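Local atomic coordinates of hydrolase (Burkholderia cenocepacia, PDB entry 4QKU), a protein that probably hydrolyses fumarylacetoacetate to fumarate and acetoacetate, the last step of phenylalanine and tyrosine breakdown. Residues R23-N31 / V58-D66. Sequence-based numbering, arbitrary orientation.
Sequences RKSWIETAN and VALGDQIVD
Leu60, which ends strand 55-60 and opens the hairpin's β turn, sends its two methyls to different partners: CD2 lies 3.7 Å from Ile27 CD1 and also touches Ser25 OG, while CD1 meets the Ala30 methyl. With CG anti to the backbone N (chi1 -172°), the branch is carried toward the 23-31 loop. Ser25 OG accepts from Ile27 N, closing an ST turn, and is also hydrogen-bonded to Phe112 O, so this hydroxyl is satisfied beside the apolar methyl. Next comes Gly61, in the type II' turn from Leu60 to Gln63; its CA comes within 3.3 Å of Thr29 OG1 and 3.5 Å of Ala30 N, a closeness that a bare CA allows. At Asp62 the backbone N donates to Thr29 OG1 (3.0 Å, 148° at the hydrogen), a hydrogen bond that joins the segments, and the two side chains cross nearly at right angles. Gln63 NE2 donates a hydrogen bond to Asp62 OD1 from above the carboxylate plane (2.9 Å), and Gln63 CG packs loosely against Ile27 CG2. The example illustrates a loop with a 3-10 turn docking on a hairpin end: strands 55-60 and 63-66 belong to a five-stranded antiparallel sheet, whose edge strand 130-132 supplies Leu130 against Ile27 and Gln63.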
# COMPACT_ATOMS: atom_id res chain seq x y z
N ARG B 23 -8.22 3.58 -40.12
CA ARG B 23 -6.88 3.06 -40.13
C ARG B 23 -6.89 1.53 -39.92
O ARG B 23 -7.71 0.99 -39.17
CB ARG B 23 -6.02 3.78 -39.08
CG ARG B 23 -4.53 3.60 -39.29
CD ARG B 23 -3.72 4.60 -38.50
NE ARG B 23 -3.72 5.93 -39.11
CZ ARG B 23 -2.94 6.94 -38.71
NH1 ARG B 23 -2.08 6.80 -37.69
NH2 ARG B 23 -3.03 8.11 -39.31
N LYS B 24 -5.97 0.86 -40.60
CA LYS B 24 -5.85 -0.61 -40.55
C LYS B 24 -4.39 -1.00 -40.56
O LYS B 24 -3.54 -0.23 -41.02
CB LYS B 24 -6.56 -1.26 -41.77
CG LYS B 24 -8.03 -0.94 -41.92
CD LYS B 24 -8.87 -1.57 -40.81
CE LYS B 24 -10.11 -0.74 -40.53
NZ LYS B 24 -10.86 -1.27 -39.37
N SER B 25 -4.11 -2.24 -40.13
CA SER B 25 -2.76 -2.79 -40.12
C SER B 25 -2.51 -3.88 -41.17
O SER B 25 -3.43 -4.58 -41.62
CB SER B 25 -2.46 -3.33 -38.74
OG SER B 25 -1.08 -3.60 -38.61
N TRP B 26 -1.23 -4.02 -41.55
CA TRP B 26 -0.78 -5.15 -42.36
C TRP B 26 -0.64 -6.45 -41.50
O TRP B 26 -0.46 -7.56 -42.03
CB TRP B 26 0.53 -4.84 -43.10
CG TRP B 26 1.61 -4.21 -42.27
CD1 TRP B 26 1.93 -2.89 -42.20
CD2 TRP B 26 2.51 -4.88 -41.40
NE1 TRP B 26 2.98 -2.69 -41.34
CE2 TRP B 26 3.35 -3.90 -40.83
CE3 TRP B 26 2.70 -6.21 -41.05
CZ2 TRP B 26 4.37 -4.21 -39.94
CZ3 TRP B 26 3.73 -6.52 -40.14
CH2 TRP B 26 4.54 -5.52 -39.61
N ILE B 27 -0.75 -6.29 -40.19
CA ILE B 27 -1.05 -7.42 -39.32
C ILE B 27 -2.55 -7.61 -39.38
O ILE B 27 -3.32 -6.92 -38.68
CB ILE B 27 -0.56 -7.16 -37.88
CG1 ILE B 27 0.96 -7.17 -37.91
CG2 ILE B 27 -1.07 -8.22 -36.92
CD1 ILE B 27 1.58 -6.49 -36.73
N GLU B 28 -2.95 -8.56 -40.22
CA GLU B 28 -4.34 -8.73 -40.62
C GLU B 28 -5.29 -9.09 -39.48
O GLU B 28 -6.45 -8.71 -39.49
CB GLU B 28 -4.46 -9.79 -41.74
CG GLU B 28 -5.81 -9.76 -42.48
CD GLU B 28 -6.12 -8.41 -43.13
OE1 GLU B 28 -5.23 -7.85 -43.86
OE2 GLU B 28 -7.26 -7.91 -42.94
N THR B 29 -4.80 -9.81 -38.48
CA THR B 29 -5.66 -10.18 -37.36
C THR B 29 -6.17 -8.97 -36.57
O THR B 29 -7.19 -9.05 -35.89
CB THR B 29 -4.97 -11.17 -36.41
OG1 THR B 29 -3.70 -10.64 -35.99
CG2 THR B 29 -4.79 -12.51 -37.12
N ALA B 30 -5.47 -7.85 -36.69
CA ALA B 30 -5.86 -6.63 -36.04
C ALA B 30 -7.13 -6.07 -36.62
O ALA B 30 -7.90 -5.40 -35.94
CB ALA B 30 -4.75 -5.59 -36.15
N ASN B 31 -7.34 -6.33 -37.90
CA ASN B 31 -8.45 -5.73 -38.62
C ASN B 31 -9.72 -6.56 -38.50
O ASN B 31 -10.73 -6.24 -39.13
CB ASN B 31 -8.06 -5.53 -40.08
CG ASN B 31 -6.71 -4.86 -40.21
OD1 ASN B 31 -6.36 -3.95 -39.46
ND2 ASN B 31 -5.95 -5.27 -41.21
N VAL B 58 3.62 -4.27 -26.87
CA VAL B 58 2.33 -3.66 -27.27
C VAL B 58 1.56 -4.68 -28.11
O VAL B 58 2.12 -5.31 -29.03
CB VAL B 58 2.54 -2.38 -28.07
CG1 VAL B 58 1.25 -1.91 -28.74
CG2 VAL B 58 3.08 -1.28 -27.18
N ALA B 59 0.30 -4.90 -27.74
CA ALA B 59 -0.54 -5.87 -28.40
C ALA B 59 -1.04 -5.29 -29.69
O ALA B 59 -1.42 -4.13 -29.75
CB ALA B 59 -1.73 -6.23 -27.52
N LEU B 60 -1.06 -6.12 -30.73
CA LEU B 60 -1.64 -5.75 -32.01
C LEU B 60 -2.08 -7.04 -32.69
O LEU B 60 -1.26 -7.94 -32.92
CB LEU B 60 -0.60 -5.00 -32.86
CG LEU B 60 -1.10 -4.38 -34.16
CD1 LEU B 60 -2.26 -3.42 -33.93
CD2 LEU B 60 0.02 -3.66 -34.88
N GLY B 61 -3.37 -7.14 -33.02
CA GLY B 61 -3.93 -8.38 -33.56
C GLY B 61 -3.63 -9.49 -32.57
O GLY B 61 -3.84 -9.33 -31.37
N ASP B 62 -3.11 -10.60 -33.07
CA ASP B 62 -2.78 -11.76 -32.23
C ASP B 62 -1.29 -11.78 -31.90
O ASP B 62 -0.78 -12.80 -31.46
CB ASP B 62 -3.23 -13.07 -32.92
CG ASP B 62 -2.43 -13.41 -34.18
OD1 ASP B 62 -1.48 -12.69 -34.54
OD2 ASP B 62 -2.75 -14.43 -34.83
N GLN B 63 -0.61 -10.66 -32.15
CA GLN B 63 0.83 -10.53 -31.98
C GLN B 63 1.16 -9.57 -30.84
O GLN B 63 0.28 -8.88 -30.33
CB GLN B 63 1.44 -9.93 -33.25
CG GLN B 63 1.28 -10.74 -34.51
CD GLN B 63 2.06 -12.03 -34.43
OE1 GLN B 63 3.29 -12.02 -34.32
NE2 GLN B 63 1.36 -13.16 -34.52
N ILE B 64 2.45 -9.52 -30.50
CA ILE B 64 3.00 -8.52 -29.61
C ILE B 64 4.22 -7.87 -30.25
O ILE B 64 5.11 -8.54 -30.77
CB ILE B 64 3.44 -9.11 -28.27
CG1 ILE B 64 2.23 -9.74 -27.57
CG2 ILE B 64 4.06 -8.03 -27.36
CD1 ILE B 64 2.58 -10.58 -26.34
N VAL B 65 4.25 -6.55 -30.19
CA VAL B 65 5.39 -5.77 -30.59
C VAL B 65 6.43 -5.73 -29.45
O VAL B 65 6.18 -5.23 -28.35
CB VAL B 65 4.96 -4.35 -30.97
CG1 VAL B 65 6.14 -3.58 -31.53
CG2 VAL B 65 3.86 -4.41 -32.01
N ASP B 66 7.61 -6.24 -29.76
CA ASP B 66 8.73 -6.22 -28.85
C ASP B 66 9.36 -4.85 -28.97
O ASP B 66 10.17 -4.62 -29.85
CB ASP B 66 9.73 -7.32 -29.25
CG ASP B 66 10.82 -7.54 -28.22
OD1 ASP B 66 11.33 -6.56 -27.63
OD2 ASP B 66 11.22 -8.72 -28.02